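Local coordinates for protein endo-alpha-mannosidase (Bacteroides thetaiotaomicron, PDB 4ACY) that probably hydrolyses internal alpha-mannosidic linkages of mannose-containing glycans, as a family 99 glycoside hydrolase with endo-alpha-mannosidase activity, at residues Tyr47-Asn52 with Met59-His64; Ala261-Met266 with Lys275-Ser280; Glu154-Asn157 with Gln162-Arg165. All coordinates share one frame; numbering follows the deposited sequence.

Overall arrangement
The three contacts follow one another along a single eight-stranded parallel barrel; none crosses or encloses another. Interaction 1 comes first, closing the loop around helix 53-56 after the first barrel strand, 42-46. Interaction 3 follows, folding the loop after strand 148-153 onto the start of helix 161-175. Interaction 2 comes last, packing helix 263-272 against strand 276-281, the strand it leads into. Interactions 1 and 3 belong to the loops after the first and third barrel strands, which touch where Tyr47 CE2 lies 4.1 Å from Glu154 OE2. Interaction 2 lies across the chain's centre from interaction 1, their centres about 32 Å apart, and joins barrel wall to outer helix.

Interaction 1 of 3, residues Tyr47-Asn52 with Met59-His64; sequences YNWYGN and MKHWMH. With FMT (formic acid), chain F.
Trp49 and His61 stack face to face, the imidazole lying over the five-membered ring with centroids 3.5 Å apart and planes only 6° from parallel. Trp49 CG, between backbone N and carbonyl carbon (chi1 56°), brings the indole over His61. Beside them, Tyr50 and Trp62 form an offset stack, Tyr50 CD1 sitting 3.4 Å from Trp62 CZ2. The aromatic layers continue within 47-52: Tyr47 covers the face of Trp49 opposite His61, and Trp49 CD1 that of Tyr50 opposite Trp62. Behind the rings one antiparallel hydrogen-bonded pair ties the backbones, Gly51 N to Lys60 O (3.0 Å) and Lys60 N to Gly51 O (2.9 Å). Lys60 O also takes a weak bond from Trp62 N, spanning His61, whose positive phi of 72° turns the chain there. Farther out, His61 ND1 is hydrogen-bonded to His331 NE2 and Trp62 NE1 to Tyr97 O, fixing how both rings are turned. Tyr47 OH bonds to Tyr248 OH and, at 2.5 Å, to formic acid O2; His61 also binds glycerol, both molecules probably from the crystallisation liquor. Small molecules beside an aromatic-lined loop after the first strand are consistent with the substrate-binding end of a TIM barrel.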
ATOM      1  N   TYR A  47       0.466   4.745  -4.553  1.00 14.22           N
ATOM      2  CA  TYR A  47      -0.747   5.025  -5.317  1.00 14.60           C
ATOM      3  C   TYR A  47      -0.449   5.922  -6.511  1.00 15.08           C
ATOM      4  O   TYR A  47       0.127   7.012  -6.368  1.00 15.12           O
ATOM      5  CB  TYR A  47      -1.844   5.600  -4.393  1.00 14.46           C
ATOM      6  CG  TYR A  47      -2.214   4.554  -3.371  1.00 14.04           C
ATOM      7  CD1 TYR A  47      -1.457   4.381  -2.215  1.00 14.15           C
ATOM      8  CD2 TYR A  47      -3.262   3.660  -3.611  1.00 14.68           C
ATOM      9  CE1 TYR A  47      -1.740   3.361  -1.312  1.00 14.05           C
ATOM     10  CE2 TYR A  47      -3.549   2.647  -2.720  1.00 14.47           C
ATOM     11  CZ  TYR A  47      -2.789   2.499  -1.579  1.00 14.32           C
ATOM     12  OH  TYR A  47      -3.078   1.488  -0.682  1.00 14.31           O
ATOM     13  N   ASN A  48      -0.797   5.416  -7.687  1.00 15.18           N
ATOM     14  CA  ASN A  48      -0.480   6.090  -8.947  1.00 15.39           C
ATOM     15  C   ASN A  48      -1.737   6.618  -9.640  1.00 15.56           C
ATOM     16  O   ASN A  48      -1.818   6.727 -10.881  1.00 15.88           O
ATOM     17  CB  ASN A  48       0.322   5.158  -9.855  1.00 15.90           C
ATOM     18  CG  ASN A  48      -0.502   3.977 -10.358  1.00 16.24           C
ATOM     19  OD1 ASN A  48      -1.548   3.641  -9.794  1.00 16.69           O
ATOM     20  ND2 ASN A  48      -0.039   3.356 -11.437  1.00 16.34           N
ATOM     21  N   TRP A  49      -2.706   6.992  -8.822  1.00 15.60           N
ATOM     22  CA  TRP A  49      -4.024   7.328  -9.330  1.00 15.72           C
ATOM     23  C   TRP A  49      -4.307   8.823  -9.399  1.00 15.82           C
ATOM     24  O   TRP A  49      -5.414   9.206  -9.735  1.00 16.29           O
ATOM     25  CB  TRP A  49      -5.122   6.581  -8.555  1.00 15.94           C
ATOM     26  CG  TRP A  49      -5.155   6.775  -7.059  1.00 15.94           C
ATOM     27  CD1 TRP A  49      -4.706   7.852  -6.331  1.00 15.88           C
ATOM     28  CD2 TRP A  49      -5.711   5.859  -6.117  1.00 15.93           C
ATOM     29  NE1 TRP A  49      -4.956   7.650  -4.980  1.00 15.57           N
ATOM     30  CE2 TRP A  49      -5.581   6.435  -4.830  1.00 16.30           C
ATOM     31  CE3 TRP A  49      -6.341   4.607  -6.241  1.00 16.72           C
ATOM     32  CZ2 TRP A  49      -6.034   5.793  -3.669  1.00 16.00           C
ATOM     33  CZ3 TRP A  49      -6.794   3.968  -5.091  1.00 16.40           C
ATOM     34  CH2 TRP A  49      -6.638   4.559  -3.819  1.00 17.03           C
ATOM     35  N   TYR A  50      -3.293   9.650  -9.143  1.00 15.73           N
ATOM     36  CA  TYR A  50      -3.499  11.097  -9.051  1.00 15.76           C
ATOM     37  C   TYR A  50      -3.309  11.726 -10.414  1.00 16.69           C
ATOM     38  O   TYR A  50      -2.471  11.292 -11.183  1.00 16.86           O
ATOM     39  CB  TYR A  50      -2.551  11.720  -8.032  1.00 15.32           C
ATOM     40  CG  TYR A  50      -2.771  11.165  -6.643  1.00 14.92           C
ATOM     41  CD1 TYR A  50      -3.887  11.535  -5.892  1.00 15.19           C
ATOM     42  CD2 TYR A  50      -1.883  10.241  -6.097  1.00 15.07           C
ATOM     43  CE1 TYR A  50      -4.110  11.011  -4.627  1.00 14.81           C
ATOM     44  CE2 TYR A  50      -2.085   9.724  -4.824  1.00 14.78           C
ATOM     45  CZ  TYR A  50      -3.210  10.093  -4.111  1.00 15.24           C
ATOM     46  OH  TYR A  50      -3.407   9.546  -2.870  1.00 14.98           O
ATOM     47  N   GLY A  51      -4.099  12.751 -10.716  1.00 17.25           N
ATOM     48  CA  GLY A  51      -4.007  13.391 -12.019  1.00 17.74           C
ATOM     49  C   GLY A  51      -4.401  14.837 -11.886  1.00 18.43           C
ATOM     50  O   GLY A  51      -5.084  15.194 -10.938  1.00 18.41           O
ATOM     51  N   ASN A  52      -3.946  15.672 -12.817  1.00 18.85           N
ATOM     52  CA  ASN A  52      -4.290  17.090 -12.763  1.00 19.77           C
ATOM     53  C   ASN A  52      -4.515  17.650 -14.170  1.00 20.39           C
ATOM     54  O   ASN A  52      -4.194  16.984 -15.158  1.00 20.60           O
ATOM     55  CB  ASN A  52      -3.241  17.889 -11.951  1.00 19.65           C
ATOM     56  CG  ASN A  52      -1.845  17.861 -12.567  1.00 19.67           C
ATOM     57  OD1 ASN A  52      -1.682  17.752 -13.776  1.00 20.09           O
ATOM     58  ND2 ASN A  52      -0.832  17.977 -11.722  1.00 20.07           N
HETATM   59  N   MSE A  59      -8.653  16.911 -13.120  1.00 24.80           N
HETATM   60  CA  MSE A  59      -8.281  16.428 -11.780  1.00 23.56           C
HETATM   61  C   MSE A  59      -8.675  14.965 -11.691  1.00 22.97           C
HETATM   62  O   MSE A  59      -9.756  14.579 -12.137  1.00 22.40           O
HETATM   63  CB  MSE A  59      -9.006  17.173 -10.651  1.00 23.89           C
HETATM   64  CG  MSE A  59      -8.442  18.512 -10.279  1.00 24.01           C
HETATM   65 SE   MSE A  59      -6.582  18.465  -9.702  1.00 22.96          SE
HETATM   66  CE  MSE A  59      -6.286  20.413  -9.595  1.00 24.18           C
ATOM     67  N   LYS A  60      -7.785  14.158 -11.133  1.00 22.34           N
ATOM     68  CA  LYS A  60      -8.094  12.769 -10.842  1.00 21.89           C
ATOM     69  C   LYS A  60      -7.712  12.507  -9.403  1.00 20.03           C
ATOM     70  O   LYS A  60      -6.592  12.778  -8.979  1.00 19.58           O
ATOM     71  CB  LYS A  60      -7.339  11.824 -11.780  1.00 23.49           C
ATOM     72  CG  LYS A  60      -7.672  11.990 -13.241  1.00 25.65           C
ATOM     73  CD  LYS A  60      -6.904  10.968 -14.074  1.00 27.46           C
ATOM     74  CE  LYS A  60      -7.195  11.127 -15.567  1.00 29.24           C
ATOM     75  NZ  LYS A  60      -6.095  10.530 -16.402  1.00 31.94           N
ATOM     76  N   HIS A  61      -8.665  11.981  -8.645  1.00 19.32           N
ATOM     77  CA  HIS A  61      -8.486  11.665  -7.218  1.00 18.43           C
ATOM     78  C   HIS A  61      -8.400  12.837  -6.230  1.00 18.26           C
ATOM     79  O   HIS A  61      -8.942  12.749  -5.118  1.00 17.76           O
ATOM     80  CB  HIS A  61      -7.382  10.624  -6.996  1.00 18.23           C
ATOM     81  CG  HIS A  61      -7.884   9.219  -7.091  1.00 18.36           C
ATOM     82  ND1 HIS A  61      -8.246   8.485  -5.983  1.00 18.03           N
ATOM     83  CD2 HIS A  61      -8.139   8.432  -8.166  1.00 18.48           C
ATOM     84  CE1 HIS A  61      -8.685   7.297  -6.369  1.00 18.45           C
ATOM     85  NE2 HIS A  61      -8.632   7.239  -7.688  1.00 18.70           N
ATOM     86  N   TRP A  62      -7.730  13.926  -6.609  1.00 17.28           N
ATOM     87  CA  TRP A  62      -7.791  15.135  -5.789  1.00 18.12           C
ATOM     88  C   TRP A  62      -9.226  15.636  -5.760  1.00 18.77           C
ATOM     89  O   TRP A  62      -9.653  16.253  -4.785  1.00 19.23           O
ATOM     90  CB  TRP A  62      -6.839  16.223  -6.308  1.00 16.35           C
ATOM     91  CG  TRP A  62      -5.432  15.742  -6.450  1.00 16.08           C
ATOM     92  CD1 TRP A  62      -4.707  15.660  -7.611  1.00 15.89           C
ATOM     93  CD2 TRP A  62      -4.563  15.279  -5.402  1.00 15.26           C
ATOM     94  NE1 TRP A  62      -3.452  15.174  -7.348  1.00 15.53           N
ATOM     95  CE2 TRP A  62      -3.340  14.919  -6.009  1.00 15.05           C
ATOM     96  CE3 TRP A  62      -4.712  15.096  -4.018  1.00 15.50           C
ATOM     97  CZ2 TRP A  62      -2.256  14.425  -5.281  1.00 15.24           C
ATOM     98  CZ3 TRP A  62      -3.636  14.606  -3.286  1.00 15.26           C
ATOM     99  CH2 TRP A  62      -2.422  14.257  -3.924  1.00 15.10           C
HETATM  100  N   MSE A  63      -9.919  15.383  -6.870  1.00 20.52           N
HETATM  101  CA  MSE A  63     -11.364  15.453  -6.937  0.50 21.55           C
HETATM  102  C   MSE A  63     -11.862  14.052  -6.563  1.00 21.00           C
HETATM  103  O   MSE A  63     -11.369  13.066  -7.092  1.00 19.94           O
HETATM  104  CB  MSE A  63     -11.785  15.827  -8.357  0.50 24.19           C
HETATM  105  CG  MSE A  63     -13.249  15.623  -8.663  0.50 26.79           C
HETATM  106 SE   MSE A  63     -13.702  16.255 -10.441  0.50 32.91          SE
HETATM  107  CE  MSE A  63     -12.429  15.265 -11.498  0.50 29.27           C
ATOM    108  N   HIS A  64     -12.816  13.963  -5.637  1.00 20.44           N
ATOM    109  CA  HIS A  64     -13.236  12.648  -5.134  1.00 20.36           C
ATOM    110  C   HIS A  64     -14.643  12.744  -4.560  1.00 19.71           C
ATOM    111  O   HIS A  64     -14.998  13.774  -3.980  1.00 19.42           O
ATOM    112  CB  HIS A  64     -12.251  12.213  -4.047  1.00 19.98           C
ATOM    113  CG  HIS A  64     -12.318  10.762  -3.673  1.00 19.99           C
ATOM    114  ND1 HIS A  64     -13.273  10.253  -2.817  1.00 20.02           N
ATOM    115  CD2 HIS A  64     -11.501   9.728  -3.983  1.00 20.23           C
ATOM    116  CE1 HIS A  64     -13.061   8.959  -2.642  1.00 20.23           C
ATOM    117  NE2 HIS A  64     -11.987   8.615  -3.335  1.00 20.46           N
TER
HETATM  118  C   FMT F1381      -5.910  -0.321  -1.114  1.00 22.17           C
HETATM  119  O1  FMT F1381      -6.637   0.621  -0.775  1.00 23.23           O
HETATM  120  O2  FMT F1381      -4.753  -0.181  -1.519  1.00 20.44           O

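Interaction 2 of 3, residues Ala261-Met266 with Lys275-Ser280; sequences ANWKSM and KLFIPS
Ser280, whose carbonyl O lies 3.5 Å from Trp263 CH2, has its OG bonded to Ser323 OG and, weakly, to Tyr248 N. Ser323 OG also bonds to Pro279 O, joining the strand to its barrel neighbour 322-324. Apart from carbonyl contacts the pairing is apolar; Trp263 O lies 3.4 Å from Phe277 CE2, oblique to the ring. Trp263 lays one face of its indole against the strand: Pro279 CB sits 3.9 Å from the centroid of the six-membered ring, almost on the ring normal, while the edge of Phe277 points at the five-membered ring in an edge-to-face pair with planes at 65°. The closest side-chain approach in that pair is Phe277 CZ to Trp263 CD1, 3.7 Å. Phe277 CG stands anti to its own backbone N (chi1 169°), an extension that carries the ring out from the strand to the helix. There Met266 CB rests over one face, 4.3 Å from the ring centroid, and Pro279 CD covers the opposite face. Selenomethionine Met266 bends at its last torsion (chi3 68°), bringing CE within 3.9 Å of Phe277 CE1; its selenium makes an oblique Met-aromatic contact. Trp263 NE1 is satisfied by Ala257 O, and the indole also packs on helix 305-316. This is the helix-to-wall packing of a beta-alpha-beta unit in a TIM barrel, here strand 244-246, helix 263-272 and strand 276-281.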
ATOM      1  N   ALA A 261      -0.952  -5.930  18.922  1.00 21.05           N
ATOM      2  CA  ALA A 261      -0.846  -6.911  20.007  1.00 21.38           C
ATOM      3  C   ALA A 261      -0.909  -8.346  19.504  1.00 21.61           C
ATOM      4  O   ALA A 261      -0.413  -9.256  20.174  1.00 21.86           O
ATOM      5  CB  ALA A 261      -1.938  -6.677  21.048  1.00 22.16           C
ATOM      6  N   ASN A 262      -1.513  -8.552  18.331  1.00 20.71           N
ATOM      7  CA  ASN A 262      -1.663  -9.892  17.767  1.00 20.47           C
ATOM      8  C   ASN A 262      -0.529 -10.301  16.830  1.00 20.06           C
ATOM      9  O   ASN A 262      -0.496 -11.436  16.366  1.00 19.91           O
ATOM     10  CB  ASN A 262      -3.000 -10.033  17.035  1.00 20.75           C
ATOM     11  CG  ASN A 262      -4.183  -9.839  17.964  1.00 20.90           C
ATOM     12  OD1 ASN A 262      -4.160 -10.310  19.098  1.00 21.12           O
ATOM     13  ND2 ASN A 262      -5.212  -9.121  17.499  1.00 21.17           N
ATOM     14  N   TRP A 263       0.387  -9.378  16.562  1.00 19.38           N
ATOM     15  CA  TRP A 263       1.433  -9.614  15.567  1.00 19.48           C
ATOM     16  C   TRP A 263       2.447 -10.714  15.916  1.00 19.83           C
ATOM     17  O   TRP A 263       2.803 -11.515  15.053  1.00 20.24           O
ATOM     18  CB  TRP A 263       2.114  -8.307  15.170  1.00 18.47           C
ATOM     19  CG  TRP A 263       1.209  -7.414  14.344  1.00 17.91           C
ATOM     20  CD1 TRP A 263      -0.002  -7.740  13.814  1.00 17.82           C
ATOM     21  CD2 TRP A 263       1.485  -6.074  13.921  1.00 17.71           C
ATOM     22  NE1 TRP A 263      -0.515  -6.677  13.104  1.00 18.01           N
ATOM     23  CE2 TRP A 263       0.383  -5.642  13.144  1.00 17.92           C
ATOM     24  CE3 TRP A 263       2.555  -5.196  14.121  1.00 17.88           C
ATOM     25  CZ2 TRP A 263       0.317  -4.355  12.566  1.00 18.01           C
ATOM     26  CZ3 TRP A 263       2.487  -3.906  13.555  1.00 17.95           C
ATOM     27  CH2 TRP A 263       1.380  -3.514  12.775  1.00 18.36           C
ATOM     28  N   LYS A 264       2.906 -10.770  17.163  1.00 21.44           N
ATOM     29  CA  LYS A 264       3.782 -11.881  17.579  1.00 22.50           C
ATOM     30  C   LYS A 264       3.144 -13.259  17.337  1.00 22.44           C
ATOM     31  O   LYS A 264       3.774 -14.162  16.772  1.00 22.48           O
ATOM     32  CB  LYS A 264       4.224 -11.724  19.038  1.00 23.35           C
ATOM     33  CG  LYS A 264       5.270 -10.651  19.224  1.00 24.46           C
ATOM     34  CD  LYS A 264       5.808 -10.642  20.656  1.00 26.11           C
ATOM     35  CE  LYS A 264       6.896  -9.593  20.813  1.00 27.39           C
ATOM     36  NZ  LYS A 264       7.521  -9.628  22.165  1.00 28.99           N
ATOM     37  N   SER A 265       1.888 -13.403  17.742  1.00 22.32           N
ATOM     38  CA  SER A 265       1.139 -14.651  17.543  1.00 22.36           C
ATOM     39  C   SER A 265       0.935 -14.985  16.052  1.00 22.12           C
ATOM     40  O   SER A 265       1.025 -16.139  15.641  1.00 22.98           O
ATOM     41  CB  SER A 265      -0.184 -14.582  18.316  1.00 22.48           C
ATOM     42  OG  SER A 265      -1.023 -15.686  18.025  1.00 23.58           O
HETATM   43  N   MSE A 266       0.674 -13.973  15.233  1.00 21.47           N
HETATM   44  CA  MSE A 266       0.482 -14.205  13.806  1.00 21.66           C
HETATM   45  C   MSE A 266       1.782 -14.645  13.137  1.00 21.11           C
HETATM   46  O   MSE A 266       1.776 -15.536  12.272  1.00 21.61           O
HETATM   47  CB  MSE A 266      -0.129 -12.970  13.139  1.00 22.05           C
HETATM   48  CG  MSE A 266      -1.588 -12.789  13.527  1.00 22.25           C
HETATM   49 SE   MSE A 266      -2.266 -10.990  13.212  1.00 24.07          SE
HETATM   50  CE  MSE A 266      -2.215 -11.026  11.278  1.00 23.00           C
ATOM     51  N   LYS A 275       4.413 -19.848   5.998  1.00 24.19           N
ATOM     52  CA  LYS A 275       3.836 -18.688   5.300  1.00 23.28           C
ATOM     53  C   LYS A 275       4.600 -17.421   5.673  1.00 22.46           C
ATOM     54  O   LYS A 275       5.249 -17.369   6.719  1.00 22.70           O
ATOM     55  CB  LYS A 275       2.344 -18.518   5.650  1.00 22.71           C
ATOM     56  CG  LYS A 275       1.437 -19.700   5.280  1.00 22.98           C
ATOM     57  CD  LYS A 275       1.459 -20.017   3.777  1.00 23.48           C
ATOM     58  CE  LYS A 275       0.535 -21.176   3.442  1.00 23.31           C
ATOM     59  NZ  LYS A 275       0.693 -21.687   2.041  1.00 23.53           N
ATOM     60  N   LEU A 276       4.514 -16.395   4.823  1.00 22.08           N
ATOM     61  CA  LEU A 276       5.141 -15.115   5.097  1.00 21.13           C
ATOM     62  C   LEU A 276       4.139 -14.159   5.699  1.00 20.50           C
ATOM     63  O   LEU A 276       3.125 -13.851   5.071  1.00 21.18           O
ATOM     64  CB  LEU A 276       5.692 -14.492   3.817  1.00 22.33           C
ATOM     65  CG  LEU A 276       6.913 -15.136   3.161  1.00 22.91           C
ATOM     66  CD1 LEU A 276       7.215 -14.346   1.904  1.00 23.43           C
ATOM     67  CD2 LEU A 276       8.113 -15.107   4.104  1.00 22.74           C
ATOM     68  N   PHE A 277       4.423 -13.704   6.912  1.00 18.82           N
ATOM     69  CA  PHE A 277       3.636 -12.650   7.556  1.00 18.17           C
ATOM     70  C   PHE A 277       4.245 -11.296   7.220  1.00 17.66           C
ATOM     71  O   PHE A 277       5.432 -11.047   7.495  1.00 17.82           O
ATOM     72  CB  PHE A 277       3.626 -12.880   9.070  1.00 18.07           C
ATOM     73  CG  PHE A 277       3.069 -11.738   9.887  1.00 17.98           C
ATOM     74  CD1 PHE A 277       1.920 -11.031   9.492  1.00 17.81           C
ATOM     75  CD2 PHE A 277       3.684 -11.393  11.089  1.00 17.96           C
ATOM     76  CE1 PHE A 277       1.420 -10.004  10.291  1.00 17.89           C
ATOM     77  CE2 PHE A 277       3.193 -10.384  11.887  1.00 17.93           C
ATOM     78  CZ  PHE A 277       2.051  -9.687  11.493  1.00 17.84           C
ATOM     79  N   ILE A 278       3.431 -10.414   6.639  1.00 16.97           N
ATOM     80  CA  ILE A 278       3.908  -9.067   6.318  1.00 16.52           C
ATOM     81  C   ILE A 278       2.997  -8.042   7.002  1.00 16.46           C
ATOM     82  O   ILE A 278       1.983  -7.649   6.434  1.00 17.04           O
ATOM     83  CB  ILE A 278       3.972  -8.819   4.770  1.00 16.10           C
ATOM     84  CG1 ILE A 278       4.712  -9.984   4.073  1.00 16.16           C
ATOM     85  CG2 ILE A 278       4.604  -7.441   4.483  1.00 16.45           C
ATOM     86  CD1 ILE A 278       4.933  -9.748   2.591  1.00 16.14           C
ATOM     87  N   PRO A 279       3.338  -7.625   8.239  1.00 16.14           N
ATOM     88  CA  PRO A 279       2.500  -6.630   8.909  1.00 15.67           C
ATOM     89  C   PRO A 279       2.531  -5.325   8.124  1.00 15.64           C
ATOM     90  O   PRO A 279       3.511  -5.050   7.412  1.00 15.57           O
ATOM     91  CB  PRO A 279       3.183  -6.433  10.264  1.00 16.00           C
ATOM     92  CG  PRO A 279       4.618  -6.893  10.045  1.00 15.78           C
ATOM     93  CD  PRO A 279       4.510  -8.010   9.044  1.00 15.92           C
ATOM     94  N   SER A 280       1.458  -4.547   8.243  1.00 15.18           N
ATOM     95  CA  SER A 280       1.414  -3.217   7.661  1.00 15.36           C
ATOM     96  C   SER A 280       1.401  -2.155   8.747  1.00 15.20           C
ATOM     97  O   SER A 280       0.579  -2.202   9.669  1.00 14.78           O
ATOM     98  CB  SER A 280       0.203  -3.052   6.737  1.00 15.31           C
ATOM     99  OG  SER A 280       0.184  -4.055   5.730  1.00 15.41           O
TER

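Interaction 3 of 3, residues Glu154-Asn157 with Gln162-Arg165; sequences EPFN and QTVR
In the beta-alpha loop between barrel strand 148-153 and helix 161-175, Phe156 puts the edge of its ring against Thr163 and Val164 in the first turn of that helix. Phe156 CE1 lies 3.6 Å from Thr163 OG1, which sits near the ring plane, so the hydroxyl oxygen meets the rim of C-H groups and not the pi face. At the next rim atom, Phe156 CZ approaches Val164 CG2 at 4.5 Å, a loose apolar touch. With chi1 at 56°, CG of Phe156 stands between its own N and carbonyl carbon, and that torsion directs the ring at the helix. The chain bends at Pro155, centre of an inverse gamma turn closed by a weak bond of 2.9 Å from Phe156 N to Glu154 O. Thr163 OG1 already has two partners, accepting from Ser160 N and donating to Gly158 O. Val164 also packs against Trp203 and Leu206 of helix 200-207. An alanine in place of Phe156 would remove the ring and would probably leave the Thr163 hydroxyl and the Val164 methyl without their cover from the loop. Phe156 also touches a crystal neighbour, which may influence its placement. With no polar bond between the two segments, the ring contributes mainly van der Waals contact, perhaps with a slight electrostatic attraction between its rim and the oxygen, while the hydroxyl's directional bonds go to the backbone of Gly158 and Ser160, tying the preceding loop to the first helical turn.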
ATOM      1  N   GLU A 154      -5.817  -4.814  -6.805  1.00 14.35           N
ATOM      2  CA  GLU A 154      -6.964  -4.196  -6.146  1.00 14.72           C
ATOM      3  C   GLU A 154      -8.256  -4.892  -6.564  1.00 15.07           C
ATOM      4  O   GLU A 154      -8.222  -5.719  -7.475  1.00 15.25           O
ATOM      5  CB  GLU A 154      -7.018  -2.708  -6.470  1.00 14.97           C
ATOM      6  CG  GLU A 154      -5.764  -1.949  -5.999  1.00 15.16           C
ATOM      7  CD  GLU A 154      -5.784  -1.605  -4.527  1.00 15.69           C
ATOM      8  OE1 GLU A 154      -6.765  -1.952  -3.822  1.00 15.84           O
ATOM      9  OE2 GLU A 154      -4.797  -0.963  -4.068  1.00 16.14           O
ATOM     10  N   PRO A 155      -9.386  -4.583  -5.883  1.00 15.50           N
ATOM     11  CA  PRO A 155     -10.670  -5.229  -6.240  1.00 16.15           C
ATOM     12  C   PRO A 155     -11.325  -4.583  -7.453  1.00 17.37           C
ATOM     13  O   PRO A 155     -12.314  -3.856  -7.327  1.00 17.94           O
ATOM     14  CB  PRO A 155     -11.527  -5.050  -4.968  1.00 15.82           C
ATOM     15  CG  PRO A 155     -10.580  -4.566  -3.892  1.00 15.36           C
ATOM     16  CD  PRO A 155      -9.512  -3.819  -4.632  1.00 15.43           C
ATOM     17  N   PHE A 156     -10.754  -4.844  -8.623  1.00 18.51           N
ATOM     18  CA  PHE A 156     -11.254  -4.284  -9.853  1.00 19.91           C
ATOM     19  C   PHE A 156     -12.512  -5.023 -10.296  1.00 21.19           C
ATOM     20  O   PHE A 156     -12.778  -6.151  -9.845  1.00 19.95           O
ATOM     21  CB  PHE A 156     -10.170  -4.297 -10.934  1.00 20.52           C
ATOM     22  CG  PHE A 156      -9.575  -5.658 -11.202  1.00 20.11           C
ATOM     23  CD1 PHE A 156     -10.221  -6.561 -12.046  1.00 20.45           C
ATOM     24  CD2 PHE A 156      -8.348  -6.020 -10.638  1.00 20.62           C
ATOM     25  CE1 PHE A 156      -9.666  -7.819 -12.318  1.00 21.05           C
ATOM     26  CE2 PHE A 156      -7.782  -7.283 -10.896  1.00 20.71           C
ATOM     27  CZ  PHE A 156      -8.446  -8.182 -11.734  1.00 20.71           C
ATOM     28  N   ASN A 157     -13.302  -4.353 -11.127  1.00 23.09           N
ATOM     29  CA  ASN A 157     -14.540  -4.927 -11.637  0.50 23.87           C
ATOM     30  C   ASN A 157     -14.256  -6.272 -12.313  1.00 24.04           C
ATOM     31  O   ASN A 157     -13.355  -6.386 -13.154  1.00 25.21           O
ATOM     32  CB  ASN A 157     -15.251  -3.950 -12.590  0.50 24.75           C
ATOM     33  CG  ASN A 157     -16.208  -3.000 -11.867  0.50 25.08           C
ATOM     34  OD1 ASN A 157     -16.517  -1.916 -12.366  0.50 26.08           O
ATOM     35  ND2 ASN A 157     -16.683  -3.404 -10.690  0.50 24.90           N
ATOM     36  N   GLN A 162      -9.584 -16.273 -12.459  1.00 21.70           N
ATOM     37  CA  GLN A 162      -9.218 -16.178 -13.875  1.00 22.53           C
ATOM     38  C   GLN A 162      -8.705 -14.798 -14.283  1.00 21.84           C
ATOM     39  O   GLN A 162      -7.707 -14.694 -14.982  1.00 21.57           O
ATOM     40  CB  GLN A 162     -10.374 -16.617 -14.796  1.00 23.83           C
ATOM     41  CG  GLN A 162     -10.059 -16.541 -16.304  1.00 25.70           C
ATOM     42  CD  GLN A 162      -8.825 -17.363 -16.716  1.00 27.28           C
ATOM     43  OE1 GLN A 162      -8.614 -18.491 -16.247  1.00 29.56           O
ATOM     44  NE2 GLN A 162      -8.010 -16.795 -17.593  1.00 28.17           N
ATOM     45  N   THR A 163      -9.371 -13.734 -13.846  1.00 21.34           N
ATOM     46  CA  THR A 163      -8.943 -12.406 -14.281  1.00 20.31           C
ATOM     47  C   THR A 163      -7.691 -11.972 -13.501  1.00 19.36           C
ATOM     48  O   THR A 163      -6.858 -11.229 -14.016  1.00 19.35           O
ATOM     49  CB  THR A 163     -10.067 -11.350 -14.210  1.00 20.61           C
ATOM     50  OG1 THR A 163     -10.524 -11.226 -12.864  1.00 21.04           O
ATOM     51  CG2 THR A 163     -11.254 -11.750 -15.124  1.00 21.21           C
ATOM     52  N   VAL A 164      -7.544 -12.469 -12.279  1.00 19.28           N
ATOM     53  CA  VAL A 164      -6.282 -12.246 -11.543  1.00 18.78           C
ATOM     54  C   VAL A 164      -5.135 -12.935 -12.305  1.00 18.95           C
ATOM     55  O   VAL A 164      -4.084 -12.333 -12.513  1.00 18.62           O
ATOM     56  CB  VAL A 164      -6.371 -12.686 -10.064  1.00 18.51           C
ATOM     57  CG1 VAL A 164      -4.985 -12.684  -9.386  1.00 18.29           C
ATOM     58  CG2 VAL A 164      -7.346 -11.774  -9.300  1.00 18.49           C
ATOM     59  N   ARG A 165      -5.353 -14.172 -12.764  1.00 19.44           N
ATOM     60  CA  ARG A 165      -4.343 -14.852 -13.584  1.00 20.03           C
ATOM     61  C   ARG A 165      -3.942 -14.003 -14.777  1.00 19.80           C
ATOM     62  O   ARG A 165      -2.762 -13.823 -15.046  1.00 19.20           O
ATOM     63  CB  ARG A 165      -4.812 -16.238 -14.057  1.00 20.39           C
ATOM     64  CG  ARG A 165      -3.637 -17.116 -14.519  1.00 21.69           C
ATOM     65  CD  ARG A 165      -4.108 -18.451 -15.084  1.00 23.14           C
ATOM     66  NE  ARG A 165      -3.059 -19.490 -15.043  1.00 23.84           N
ATOM     67  CZ  ARG A 165      -2.017 -19.576 -15.869  1.00 23.92           C
ATOM     68  NH1 ARG A 165      -1.827 -18.687 -16.836  1.00 24.69           N
ATOM     69  NH2 ARG A 165      -1.142 -20.564 -15.719  1.00 24.15           N
TER